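Local coordinates for protein putative acetylornithine deacetylase (Sulfolobus tokodaii, PDB 3VPB) that probably catalyses the ATP-dependent joining of glutamate to the gamma-carboxyl group of the C-terminal glutamate of the carrier protein LysW, for arginine biosynthesis, at residues I9-Q12 against E13-L16; L139-D142 against V143-K147; V273-I276 against K277-S281; T221-K224 against A225-V229. One frame throughout, in Å; residues are numbered along the deposited sequence.

All four contacts are local, but they sit in different parts of the fold. Interactions 1 and 2 open helices from their N-terminal ends, 12-23 and 143-153, and both are built on an arginine-glutamate salt bridge. Their centres are about 38 Å apart: the first borders the glutamate site and LysW, the second a neighbouring subunit. Interactions 3 and 4 are stretches of single helices, 268-280 and 216-229, where a carbonyl takes two bonds from the residue four further on. Interaction 3 has the most exposed residues, at the end of the last helix, and packs toward the N-terminal domain; interaction 4 keeps a valine flank buried against the five-stranded sheet and a lysine exposed.

Interaction 1: residues I9-Q12 against E13-L16; sequences IVRQ and EEKL
The chain turns into helix 12-23 at R11, whose carbonyl opens the helix by accepting from K15 N, with Q12 O taking L16 N in the next step. R11 occupies the N-cap, and E14, bent at chi2 (70°), curls its carboxylate back toward it. E14 OE1 takes two donors, R11 N at 2.8 Å through its anti lone pair and R11 NE at 2.9 Å on the syn side. The second carboxylate oxygen, E14 OE2, receives R11 NH2 at 2.8 Å from above the carboxylate plane, which completes a side-on, two-nitrogen salt bridge. R53 shares E14 OE2, while R11 NH1 bridges to E256, which lines the pocket of the bound glutamate. E13 turns elsewhere, its OE1 accepting from F257 N and K258 N. On another flank V10 CG1 meets K15 CG at 3.6 Å, and V10 also packs on P21 of the LysW chain. With R11 replaced by an alanine, E14 would probably lose both side-chain nitrogens from its carboxylate, and E256 would be left without this charge partner. With three N-H groups on its two oxygens and a second arginine beside it, the E14 carboxylate is likely to stay charged and fixed in rotation.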
ATOM      1  N   ILE B   9     -12.376   5.202  17.712  1.00 20.93           N
ATOM      2  CA  ILE B   9     -11.675   4.703  18.883  1.00 22.58           C
ATOM      3  C   ILE B   9     -11.935   5.701  20.002  1.00 21.81           C
ATOM      4  O   ILE B   9     -11.771   6.904  19.811  1.00 22.96           O
ATOM      5  CB  ILE B   9     -10.143   4.561  18.643  1.00 23.24           C
ATOM      6  CG1 ILE B   9      -9.818   3.343  17.763  1.00 26.86           C
ATOM      7  CG2 ILE B   9      -9.415   4.401  19.987  1.00 23.20           C
ATOM      8  CD1 ILE B   9     -10.222   3.446  16.303  1.00 31.47           C
ATOM      9  N   VAL B  10     -12.347   5.202  21.158  1.00 21.23           N
ATOM     10  CA  VAL B  10     -12.654   6.045  22.304  1.00 20.59           C
ATOM     11  C   VAL B  10     -11.401   6.220  23.167  1.00 20.72           C
ATOM     12  O   VAL B  10     -10.948   5.264  23.824  1.00 21.80           O
ATOM     13  CB  VAL B  10     -13.858   5.480  23.118  1.00 20.19           C
ATOM     14  CG1 VAL B  10     -13.998   6.193  24.430  1.00 20.10           C
ATOM     15  CG2 VAL B  10     -15.158   5.605  22.316  1.00 19.27           C
ATOM     16  N   ARG B  11     -10.799   7.410  23.093  1.00 20.58           N
ATOM     17  CA  ARG B  11      -9.646   7.762  23.929  1.00 20.04           C
ATOM     18  C   ARG B  11     -10.126   8.509  25.164  1.00 19.68           C
ATOM     19  O   ARG B  11     -11.324   8.811  25.305  1.00 19.07           O
ATOM     20  CB  ARG B  11      -8.666   8.700  23.190  1.00 20.77           C
ATOM     21  CG  ARG B  11      -8.193   8.253  21.836  1.00 24.06           C
ATOM     22  CD  ARG B  11      -7.683   9.424  21.031  1.00 26.39           C
ATOM     23  NE  ARG B  11      -8.789  10.182  20.426  1.00 26.43           N
ATOM     24  CZ  ARG B  11      -8.667  10.983  19.377  1.00 24.47           C
ATOM     25  NH1 ARG B  11      -7.474  11.145  18.816  1.00 23.47           N
ATOM     26  NH2 ARG B  11      -9.745  11.600  18.869  1.00 23.77           N
ATOM     27  N   GLN B  12      -9.175   8.883  26.021  1.00 19.04           N
ATOM     28  CA  GLN B  12      -9.503   9.687  27.197  1.00 19.83           C
ATOM     29  C   GLN B  12     -10.313  10.917  26.818  1.00 18.32           C
ATOM     30  O   GLN B  12     -11.261  11.272  27.514  1.00 17.68           O
ATOM     31  CB  GLN B  12      -8.234  10.109  27.946  1.00 20.67           C
ATOM     32  CG  GLN B  12      -7.975   9.329  29.227  1.00 27.05           C
ATOM     33  CD  GLN B  12      -9.075   9.520  30.267  1.00 31.55           C
ATOM     34  OE1 GLN B  12      -9.805   8.581  30.576  1.00 35.16           O
ATOM     35  NE2 GLN B  12      -9.217  10.740  30.786  1.00 35.38           N
ATOM     36  N   GLU B  13      -9.946  11.536  25.702  1.00 17.53           N
ATOM     37  CA  GLU B  13     -10.598  12.758  25.261  1.00 18.15           C
ATOM     38  C   GLU B  13     -12.095  12.516  25.017  1.00 18.05           C
ATOM     39  O   GLU B  13     -12.929  13.320  25.410  1.00 17.56           O
ATOM     40  CB  GLU B  13      -9.946  13.280  23.978  1.00 18.57           C
ATOM     41  CG  GLU B  13      -8.613  14.040  24.181  1.00 19.78           C
ATOM     42  CD  GLU B  13      -7.378  13.154  24.304  1.00 21.21           C
ATOM     43  OE1 GLU B  13      -6.264  13.726  24.360  1.00 21.59           O
ATOM     44  OE2 GLU B  13      -7.503  11.910  24.337  1.00 21.35           O
ATOM     45  N   GLU B  14     -12.420  11.428  24.328  1.00 17.35           N
ATOM     46  CA  GLU B  14     -13.821  11.117  24.057  1.00 17.59           C
ATOM     47  C   GLU B  14     -14.595  10.802  25.340  1.00 17.94           C
ATOM     48  O   GLU B  14     -15.749  11.208  25.485  1.00 18.21           O
ATOM     49  CB  GLU B  14     -13.951   9.987  23.045  1.00 16.51           C
ATOM     50  CG  GLU B  14     -13.591  10.422  21.618  1.00 18.77           C
ATOM     51  CD  GLU B  14     -12.087  10.703  21.423  1.00 21.68           C
ATOM     52  OE1 GLU B  14     -11.250   9.880  21.852  1.00 22.01           O
ATOM     53  OE2 GLU B  14     -11.745  11.743  20.833  1.00 19.40           O
ATOM     54  N   LYS B  15     -13.945  10.104  26.266  1.00 18.13           N
ATOM     55  CA  LYS B  15     -14.571   9.786  27.557  1.00 19.22           C
ATOM     56  C   LYS B  15     -14.886  11.042  28.332  1.00 18.67           C
ATOM     57  O   LYS B  15     -15.992  11.181  28.904  1.00 19.40           O
ATOM     58  CB  LYS B  15     -13.666   8.868  28.370  1.00 19.37           C
ATOM     59  CG  LYS B  15     -13.593   7.482  27.795  1.00 23.70           C
ATOM     60  CD  LYS B  15     -12.662   6.598  28.624  1.00 29.90           C
ATOM     61  CE  LYS B  15     -11.229   7.049  28.503  1.00 32.07           C
ATOM     62  NZ  LYS B  15     -10.466   6.670  29.730  1.00 37.11           N
ATOM     63  N   LEU B  16     -13.929  11.966  28.333  1.00 18.06           N
ATOM     64  CA  LEU B  16     -14.092  13.249  29.017  1.00 17.81           C
ATOM     65  C   LEU B  16     -15.211  14.085  28.383  1.00 17.06           C
ATOM     66  O   LEU B  16     -15.949  14.776  29.095  1.00 17.06           O
ATOM     67  CB  LEU B  16     -12.770  14.037  29.052  1.00 18.95           C
ATOM     68  CG  LEU B  16     -11.634  13.502  29.942  1.00 18.99           C
ATOM     69  CD1 LEU B  16     -10.383  14.337  29.733  1.00 23.95           C
ATOM     70  CD2 LEU B  16     -12.003  13.484  31.448  1.00 22.00           C
TER

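Interaction 2: residues L139-D142 against V143-K147; sequences LIRD and VFEGK
R141 and E145 meet side-on: the guanidinium presents NE and NH2 along one edge, and E145 CD lies in the guanidinium plane at that edge, the carboxylate itself turned 35° against it. R141 NE reaches E145 OE1 at 3.1 Å on its syn lone pair, and R141 NH2 reaches E145 OE2 at 3.0 Å, also on the syn side. The backbone adds a third bond, R141 N to E145 OE1 at 3.0 Å, arriving from above the carboxylate plane. E145 gets there because its CG stands anti to its own N (chi1 -170°) and the chain then runs out extended. L139 O lies 3.0 Å from E145 OE2, acceptor against acceptor, a closeness that the donors of R141 may offset.

D142 makes the capping bond. With chi1 at 65° its CG sits between the backbone N and the carbonyl carbon, and OD1 accepts almost straight from E145 N at 2.9 Å. At the first turn of the helix, I140 CG2 rests 3.5 Å from G146 CA, where a CB would be tight.

R141 NH1 continues to D142 OD2 of the second subunit, the bridge is returned from that side, and the F144 ring meets that of W199 of the second subunit. The whole is an N-capped helix start, D142 at the N-cap, leading off the outermost strand 138-140 of the ATP-grasp domain and forming part of a subunit interface.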
ATOM      1  N   LEU B 139      13.732  14.983   9.173  1.00 18.13           N
ATOM      2  CA  LEU B 139      14.817  15.960   9.212  1.00 19.45           C
ATOM      3  C   LEU B 139      15.832  15.534   8.150  1.00 20.98           C
ATOM      4  O   LEU B 139      16.335  14.382   8.186  1.00 22.51           O
ATOM      5  CB  LEU B 139      15.420  16.025  10.648  1.00 21.26           C
ATOM      6  CG  LEU B 139      16.494  17.079  10.996  1.00 22.43           C
ATOM      7  CD1 LEU B 139      16.055  18.487  10.596  1.00 25.01           C
ATOM      8  CD2 LEU B 139      16.925  17.043  12.474  1.00 24.89           C
ATOM      9  N   ILE B 140      16.101  16.414   7.187  1.00 19.42           N
ATOM     10  CA  ILE B 140      17.009  16.111   6.080  1.00 20.15           C
ATOM     11  C   ILE B 140      18.224  17.032   6.114  1.00 19.58           C
ATOM     12  O   ILE B 140      18.124  18.255   5.940  1.00 19.61           O
ATOM     13  CB  ILE B 140      16.317  16.140   4.714  1.00 20.13           C
ATOM     14  CG1 ILE B 140      15.134  15.134   4.715  1.00 20.74           C
ATOM     15  CG2 ILE B 140      17.316  15.780   3.582  1.00 20.77           C
ATOM     16  CD1 ILE B 140      14.305  15.166   3.507  1.00 24.34           C
ATOM     17  N   ARG B 141      19.372  16.424   6.346  1.00 19.59           N
ATOM     18  CA  ARG B 141      20.566  17.214   6.680  1.00 19.95           C
ATOM     19  C   ARG B 141      21.658  17.098   5.635  1.00 19.96           C
ATOM     20  O   ARG B 141      22.636  17.827   5.691  1.00 19.09           O
ATOM     21  CB  ARG B 141      21.055  16.845   8.074  1.00 20.19           C
ATOM     22  CG  ARG B 141      20.036  17.239   9.138  1.00 21.62           C
ATOM     23  CD  ARG B 141      20.189  16.429  10.344  1.00 23.62           C
ATOM     24  NE  ARG B 141      19.892  15.007  10.141  1.00 22.90           N
ATOM     25  CZ  ARG B 141      20.052  14.106  11.102  1.00 24.19           C
ATOM     26  NH1 ARG B 141      20.498  14.504  12.299  1.00 24.63           N
ATOM     27  NH2 ARG B 141      19.783  12.825  10.876  1.00 22.01           N
ATOM     28  N   ASP B 142      21.482  16.187   4.678  1.00 19.95           N
ATOM     29  CA  ASP B 142      22.415  16.027   3.563  1.00 20.09           C
ATOM     30  C   ASP B 142      21.750  15.276   2.410  1.00 19.71           C
ATOM     31  O   ASP B 142      20.620  14.805   2.562  1.00 17.87           O
ATOM     32  CB  ASP B 142      23.743  15.373   3.994  1.00 21.05           C
ATOM     33  CG  ASP B 142      23.590  13.931   4.479  1.00 23.32           C
ATOM     34  OD1 ASP B 142      22.806  13.148   3.929  1.00 21.94           O
ATOM     35  OD2 ASP B 142      24.308  13.568   5.433  1.00 31.06           O
ATOM     36  N   VAL B 143      22.452  15.163   1.279  1.00 19.54           N
ATOM     37  CA  VAL B 143      21.869  14.567   0.072  0.50 19.86           C
ATOM     38  C   VAL B 143      21.611  13.060   0.197  1.00 19.47           C
ATOM     39  O   VAL B 143      20.717  12.535  -0.461  1.00 19.13           O
ATOM     40  CB  VAL B 143      22.734  14.795  -1.192  0.50 19.93           C
ATOM     41  CG1 VAL B 143      21.847  14.778  -2.425  0.50 19.49           C
ATOM     42  CG2 VAL B 143      23.505  16.098  -1.106  0.50 21.19           C
ATOM     43  N   PHE B 144      22.419  12.373   1.013  1.00 20.11           N
ATOM     44  CA  PHE B 144      22.240  10.925   1.219  1.00 19.87           C
ATOM     45  C   PHE B 144      20.905  10.643   1.908  1.00 19.16           C
ATOM     46  O   PHE B 144      20.128   9.773   1.475  1.00 19.00           O
ATOM     47  CB  PHE B 144      23.356  10.333   2.084  1.00 19.96           C
ATOM     48  CG  PHE B 144      24.696  10.183   1.380  1.00 20.92           C
ATOM     49  CD1 PHE B 144      24.916  10.681   0.101  1.00 21.88           C
ATOM     50  CD2 PHE B 144      25.735   9.538   2.031  1.00 23.64           C
ATOM     51  CE1 PHE B 144      26.176  10.546  -0.513  1.00 23.54           C
ATOM     52  CE2 PHE B 144      26.987   9.376   1.417  1.00 24.64           C
ATOM     53  CZ  PHE B 144      27.200   9.873   0.155  1.00 24.68           C
ATOM     54  N   GLU B 145      20.666  11.355   3.013  1.00 19.03           N
ATOM     55  CA  GLU B 145      19.408  11.270   3.749  1.00 18.46           C
ATOM     56  C   GLU B 145      18.259  11.685   2.838  1.00 18.14           C
ATOM     57  O   GLU B 145      17.221  11.033   2.837  1.00 17.40           O
ATOM     58  CB  GLU B 145      19.452  12.204   4.957  1.00 18.84           C
ATOM     59  CG  GLU B 145      18.328  12.070   5.967  1.00 21.47           C
ATOM     60  CD  GLU B 145      18.740  12.642   7.340  1.00 24.41           C
ATOM     61  OE1 GLU B 145      19.522  13.630   7.410  1.00 25.74           O
ATOM     62  OE2 GLU B 145      18.274  12.096   8.356  1.00 28.84           O
ATOM     63  N   GLY B 146      18.454  12.774   2.083  1.00 16.99           N
ATOM     64  CA  GLY B 146      17.429  13.261   1.140  1.00 16.46           C
ATOM     65  C   GLY B 146      17.029  12.190   0.131  1.00 16.36           C
ATOM     66  O   GLY B 146      15.855  11.925  -0.064  1.00 15.43           O
ATOM     67  N   LYS B 147      18.021  11.547  -0.484  1.00 15.72           N
ATOM     68  CA  LYS B 147      17.762  10.501  -1.503  1.00 15.80           C
ATOM     69  C   LYS B 147      17.033   9.288  -0.937  1.00 16.00           C
ATOM     70  O   LYS B 147      16.142   8.738  -1.592  1.00 14.38           O
ATOM     71  CB  LYS B 147      19.079  10.047  -2.161  1.00 16.55           C
ATOM     72  CG  LYS B 147      19.614  11.039  -3.195  1.00 17.63           C
ATOM     73  CD  LYS B 147      20.983  10.626  -3.745  1.00 19.75           C
ATOM     74  CE  LYS B 147      21.163  11.168  -5.137  1.00 22.75           C
ATOM     75  NZ  LYS B 147      22.578  11.322  -5.566  1.00 24.33           N
TER

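Interaction 3: residues V273-I276 against K277-S281; sequences VEYI and KENYS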
ATOM      1  N   VAL B 273     -18.428  21.862  26.000  1.00 16.18           N
ATOM      2  CA  VAL B 273     -19.855  21.582  26.224  1.00 16.70           C
ATOM      3  C   VAL B 273     -20.537  22.909  26.569  1.00 17.37           C
ATOM      4  O   VAL B 273     -21.618  23.213  26.064  1.00 17.86           O
ATOM      5  CB  VAL B 273     -20.078  20.500  27.297  1.00 16.57           C
ATOM      6  CG1 VAL B 273     -21.551  20.427  27.691  1.00 16.59           C
ATOM      7  CG2 VAL B 273     -19.658  19.137  26.744  1.00 15.67           C
ATOM      8  N   GLU B 274     -19.872  23.729  27.375  1.00 17.66           N
ATOM      9  CA  GLU B 274     -20.415  25.067  27.666  1.00 18.51           C
ATOM     10  C   GLU B 274     -20.628  25.885  26.408  1.00 19.13           C
ATOM     11  O   GLU B 274     -21.693  26.516  26.244  1.00 19.66           O
ATOM     12  CB  GLU B 274     -19.487  25.821  28.612  1.00 19.62           C
ATOM     13  CG  GLU B 274     -19.594  25.331  30.035  1.00 22.04           C
ATOM     14  CD  GLU B 274     -18.596  25.994  30.981  1.00 27.75           C
ATOM     15  OE1 GLU B 274     -18.693  25.746  32.207  1.00 31.46           O
ATOM     16  OE2 GLU B 274     -17.721  26.757  30.514  1.00 31.08           O
ATOM     17  N   TYR B 275     -19.617  25.915  25.536  1.00 17.22           N
ATOM     18  CA  TYR B 275     -19.712  26.620  24.263  1.00 18.54           C
ATOM     19  C   TYR B 275     -20.901  26.127  23.420  1.00 18.35           C
ATOM     20  O   TYR B 275     -21.636  26.931  22.856  1.00 18.43           O
ATOM     21  CB  TYR B 275     -18.410  26.470  23.473  1.00 18.26           C
ATOM     22  CG  TYR B 275     -18.474  27.011  22.071  1.00 19.81           C
ATOM     23  CD1 TYR B 275     -18.310  28.381  21.821  1.00 21.30           C
ATOM     24  CD2 TYR B 275     -18.714  26.163  20.988  1.00 20.78           C
ATOM     25  CE1 TYR B 275     -18.352  28.897  20.507  1.00 22.94           C
ATOM     26  CE2 TYR B 275     -18.769  26.666  19.690  1.00 23.46           C
ATOM     27  CZ  TYR B 275     -18.593  28.030  19.462  1.00 23.88           C
ATOM     28  OH  TYR B 275     -18.664  28.512  18.179  1.00 25.44           O
ATOM     29  N   ILE B 276     -21.071  24.817  23.347  1.00 17.81           N
ATOM     30  CA  ILE B 276     -22.163  24.209  22.568  1.00 19.01           C
ATOM     31  C   ILE B 276     -23.524  24.619  23.134  1.00 18.99           C
ATOM     32  O   ILE B 276     -24.405  25.034  22.387  1.00 19.82           O
ATOM     33  CB  ILE B 276     -21.994  22.671  22.506  1.00 17.65           C
ATOM     34  CG1 ILE B 276     -20.810  22.341  21.592  1.00 19.57           C
ATOM     35  CG2 ILE B 276     -23.248  21.948  21.971  1.00 19.39           C
ATOM     36  CD1 ILE B 276     -20.268  20.917  21.878  1.00 19.90           C
ATOM     37  N   LYS B 277     -23.669  24.529  24.449  1.00 20.13           N
ATOM     38  CA  LYS B 277     -24.918  24.945  25.115  1.00 21.19           C
ATOM     39  C   LYS B 277     -25.204  26.436  24.904  1.00 21.54           C
ATOM     40  O   LYS B 277     -26.354  26.834  24.692  1.00 22.32           O
ATOM     41  CB  LYS B 277     -24.844  24.635  26.600  1.00 22.08           C
ATOM     42  CG  LYS B 277     -24.938  23.143  26.914  1.00 23.18           C
ATOM     43  CD  LYS B 277     -24.852  22.884  28.412  1.00 27.79           C
ATOM     44  CE  LYS B 277     -25.953  23.608  29.187  1.00 31.25           C
ATOM     45  NZ  LYS B 277     -26.179  22.977  30.520  1.00 32.85           N
ATOM     46  N   GLU B 278     -24.155  27.247  24.981  1.00 21.63           N
ATOM     47  CA  GLU B 278     -24.234  28.705  24.790  1.00 22.94           C
ATOM     48  C   GLU B 278     -24.756  29.052  23.405  1.00 23.02           C
ATOM     49  O   GLU B 278     -25.605  29.938  23.252  1.00 22.75           O
ATOM     50  CB  GLU B 278     -22.835  29.310  24.971  1.00 23.50           C
ATOM     51  CG  GLU B 278     -22.684  30.772  24.579  1.00 27.64           C
ATOM     52  CD  GLU B 278     -23.190  31.695  25.654  1.00 32.16           C
ATOM     53  OE1 GLU B 278     -23.377  32.892  25.370  1.00 34.30           O
ATOM     54  OE2 GLU B 278     -23.396  31.221  26.793  1.00 34.88           O
ATOM     55  N   ASN B 279     -24.281  28.333  22.397  1.00 22.47           N
ATOM     56  CA  ASN B 279     -24.512  28.763  21.019  1.00 23.14           C
ATOM     57  C   ASN B 279     -25.550  27.963  20.224  1.00 22.70           C
ATOM     58  O   ASN B 279     -26.012  28.431  19.185  1.00 21.92           O
ATOM     59  CB  ASN B 279     -23.181  28.787  20.260  1.00 23.70           C
ATOM     60  CG  ASN B 279     -22.271  29.911  20.719  1.00 27.37           C
ATOM     61  OD1 ASN B 279     -22.405  31.045  20.266  1.00 30.59           O
ATOM     62  ND2 ASN B 279     -21.342  29.605  21.619  1.00 28.03           N
ATOM     63  N   TYR B 280     -25.908  26.768  20.713  1.00 22.20           N
ATOM     64  CA  TYR B 280     -26.752  25.827  19.953  1.00 23.11           C
ATOM     65  C   TYR B 280     -27.955  25.267  20.726  1.00 24.25           C
ATOM     66  O   TYR B 280     -28.607  24.329  20.253  1.00 24.63           O
ATOM     67  CB  TYR B 280     -25.896  24.666  19.353  1.00 23.71           C
ATOM     68  CG  TYR B 280     -24.804  25.197  18.442  1.00 23.54           C
ATOM     69  CD1 TYR B 280     -25.116  25.668  17.162  1.00 25.03           C
ATOM     70  CD2 TYR B 280     -23.475  25.285  18.878  1.00 23.99           C
ATOM     71  CE1 TYR B 280     -24.145  26.201  16.334  1.00 26.90           C
ATOM     72  CE2 TYR B 280     -22.499  25.824  18.066  1.00 22.58           C
ATOM     73  CZ  TYR B 280     -22.837  26.271  16.791  1.00 26.20           C
ATOM     74  OH  TYR B 280     -21.901  26.818  15.951  1.00 27.53           O
ATOM     75  N   SER B 281     -28.244  25.814  21.906  1.00 24.31           N
ATOM     76  CA  SER B 281     -29.390  25.331  22.687  1.00 25.89           C
ATOM     77  C   SER B 281     -30.680  25.514  21.905  1.00 26.65           C
ATOM     78  O   SER B 281     -30.856  26.506  21.194  1.00 26.06           O
ATOM     79  CB  SER B 281     -29.513  26.038  24.034  1.00 25.44           C
ATOM     80  OG  SER B 281     -28.552  25.584  24.966  1.00 26.70           O
TER
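N279 folds back one turn onto Y275, and its side chain can be followed outward atom by atom. CB lies 3.5 Å from Y275 O. CG, placed anti to the carbonyl carbon (chi1 -71°), brings the amide over the Y275 ring, 4.1 Å from CE1. At the tip ND2 does two things: it donates to Y275 O at 3.0 Å, and it sits 3.2 Å above one face of the Y275 ring, offset toward the CD1-CE1 rim. Ring and amide planes are turned 43° apart. Y275 O also accepts from N279 N, and the two donors arrive from opposite faces of the carbonyl plane, so one residue grips the oxygen twice.

This is the final part of helix 268-280, the C-terminal helix, which returns from the ATP-grasp domain to the N-terminal one: V273 touches A20 and L21 of helix 12-23, and I276 touches I51 of the parallel sheet.

Y280 comes next along the turn. Its N bonds to I276 O at 2.8 Å, and its ring turns an edge to that same oxygen, CD2 being 3.6 Å away. Farther out, Y280 CE2 touches Y275 CE2 at 4.2 Å. The hydroxyls of both tyrosines hydrogen-bond to E232 OE2, and the Y280 ring stacks on H73.

Interaction 4: residues T221-K224 against A225-V229; sequences TVVK and AVSIV
The flat group that matters between V223 and S227 is the peptide carbonyl of V223, approached from both faces. S227 N donates to V223 O at 3.0 Å, tilted 22° from the carbonyl plane, while S227 OG donates to the same oxygen at 2.9 Å from the opposite face, 36° above the plane and off any lone pair. The hydroxyl is carried back along the helix because OG stands anti to the carbonyl carbon (chi1 -64°), beside the residue's own N. It also has a weak hydrogen bond with E184 OE1. Replacing S227 by an alanine would probably cost V223 O its second donor and E184 its weak partner.

One flank of the helix is apolar. V222 and V226 lie side by side and point the same way, V222 CG1 and V226 CG2 being 4.2 Å apart, with V226 CG2 also close to V222 O at 3.2 Å. Both valines press on I236 of strand 233-241 and on strand 175-182, where V222 meets C179 of the C179-C189 disulfide.

On the outer flank K224 bends at its second torsion and crosses I228, K224 CE passing 3.8 Å from I228 CD1, while the two side chains share I99 as a neighbour. I228 N closes the backbone turn on K224 O at 3.0 Å. The pattern is that of an amphipathic alpha-helix built from i to i+4 contacts, its valine side laid on the five-stranded antiparallel sheet of the ATP-grasp domain.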
ATOM      1  N   THR B 221      -1.617  35.995  16.879  1.00 23.20           N
ATOM      2  CA  THR B 221      -1.247  35.032  15.840  1.00 23.38           C
ATOM      3  C   THR B 221      -2.255  33.894  15.792  1.00 22.91           C
ATOM      4  O   THR B 221      -2.787  33.600  14.720  1.00 22.82           O
ATOM      5  CB  THR B 221       0.167  34.475  16.061  1.00 23.09           C
ATOM      6  OG1 THR B 221       1.095  35.569  16.079  1.00 24.66           O
ATOM      7  CG2 THR B 221       0.539  33.525  14.941  1.00 23.09           C
ATOM      8  N   VAL B 222      -2.495  33.257  16.945  1.00 22.72           N
ATOM      9  CA  VAL B 222      -3.442  32.139  17.033  1.00 23.23           C
ATOM     10  C   VAL B 222      -4.836  32.574  16.572  1.00 22.76           C
ATOM     11  O   VAL B 222      -5.461  31.902  15.748  1.00 21.87           O
ATOM     12  CB  VAL B 222      -3.527  31.542  18.464  1.00 23.04           C
ATOM     13  CG1 VAL B 222      -4.598  30.465  18.568  1.00 24.29           C
ATOM     14  CG2 VAL B 222      -2.184  30.980  18.900  1.00 24.39           C
ATOM     15  N   VAL B 223      -5.326  33.695  17.102  1.00 22.15           N
ATOM     16  CA  VAL B 223      -6.688  34.104  16.782  1.00 22.14           C
ATOM     17  C   VAL B 223      -6.864  34.356  15.282  1.00 21.61           C
ATOM     18  O   VAL B 223      -7.844  33.912  14.686  1.00 21.89           O
ATOM     19  CB  VAL B 223      -7.188  35.278  17.673  1.00 22.53           C
ATOM     20  CG1 VAL B 223      -8.543  35.801  17.186  1.00 24.40           C
ATOM     21  CG2 VAL B 223      -7.318  34.793  19.141  1.00 23.44           C
ATOM     22  N   LYS B 224      -5.909  35.050  14.673  1.00 21.19           N
ATOM     23  CA  LYS B 224      -5.979  35.331  13.248  1.00 21.11           C
ATOM     24  C   LYS B 224      -5.966  34.025  12.424  1.00 21.02           C
ATOM     25  O   LYS B 224      -6.774  33.843  11.500  1.00 20.54           O
ATOM     26  CB  LYS B 224      -4.845  36.260  12.841  1.00 21.62           C
ATOM     27  CG  LYS B 224      -4.818  36.624  11.349  1.00 23.97           C
ATOM     28  CD  LYS B 224      -5.987  37.515  10.981  1.00 29.87           C
ATOM     29  CE  LYS B 224      -6.312  37.449   9.482  1.00 31.71           C
ATOM     30  NZ  LYS B 224      -7.661  38.067   9.208  1.00 35.65           N
ATOM     31  N   ALA B 225      -5.073  33.109  12.791  1.00 20.19           N
ATOM     32  CA  ALA B 225      -4.933  31.818  12.085  1.00 20.16           C
ATOM     33  C   ALA B 225      -6.234  31.000  12.096  1.00 20.86           C
ATOM     34  O   ALA B 225      -6.720  30.523  11.052  1.00 20.06           O
ATOM     35  CB  ALA B 225      -3.775  31.022  12.686  1.00 19.02           C
ATOM     36  N   VAL B 226      -6.822  30.886  13.279  1.00 21.42           N
ATOM     37  CA  VAL B 226      -8.101  30.192  13.446  1.00 23.55           C
ATOM     38  C   VAL B 226      -9.268  30.870  12.723  1.00 23.90           C
ATOM     39  O   VAL B 226     -10.192  30.190  12.256  1.00 24.57           O
ATOM     40  CB  VAL B 226      -8.443  30.019  14.937  1.00 23.63           C
ATOM     41  CG1 VAL B 226      -9.749  29.275  15.090  1.00 25.32           C
ATOM     42  CG2 VAL B 226      -7.318  29.255  15.640  1.00 23.84           C
ATOM     43  N   SER B 227      -9.252  32.200  12.672  1.00 24.63           N
ATOM     44  CA  SER B 227     -10.304  32.930  11.993  1.00 25.28           C
ATOM     45  C   SER B 227     -10.212  32.737  10.493  1.00 24.85           C
ATOM     46  O   SER B 227     -11.237  32.702   9.815  1.00 24.66           O
ATOM     47  CB  SER B 227     -10.243  34.413  12.330  1.00 25.57           C
ATOM     48  OG  SER B 227     -10.486  34.611  13.712  1.00 30.82           O
ATOM     49  N   ILE B 228      -8.994  32.619   9.974  1.00 23.98           N
ATOM     50  CA  ILE B 228      -8.806  32.379   8.542  1.00 24.59           C
ATOM     51  C   ILE B 228      -9.428  31.040   8.130  1.00 25.33           C
ATOM     52  O   ILE B 228     -10.075  30.944   7.086  1.00 24.41           O
ATOM     53  CB  ILE B 228      -7.305  32.439   8.156  1.00 24.12           C
ATOM     54  CG1 ILE B 228      -6.831  33.894   8.162  1.00 24.66           C
ATOM     55  CG2 ILE B 228      -7.048  31.840   6.762  1.00 24.13           C
ATOM     56  CD1 ILE B 228      -5.318  33.999   8.337  1.00 26.79           C
ATOM     57  N   VAL B 229      -9.233  30.012   8.955  1.00 26.04           N
ATOM     58  CA  VAL B 229      -9.677  28.663   8.592  1.00 27.16           C
ATOM     59  C   VAL B 229     -11.081  28.339   9.105  1.00 27.70           C
ATOM     60  O   VAL B 229     -11.663  27.337   8.715  1.00 28.25           O
ATOM     61  CB  VAL B 229      -8.677  27.557   9.052  1.00 26.81           C
ATOM     62  CG1 VAL B 229      -7.280  27.808   8.496  1.00 27.65           C
ATOM     63  CG2 VAL B 229      -8.655  27.458  10.558  1.00 27.70           C
TER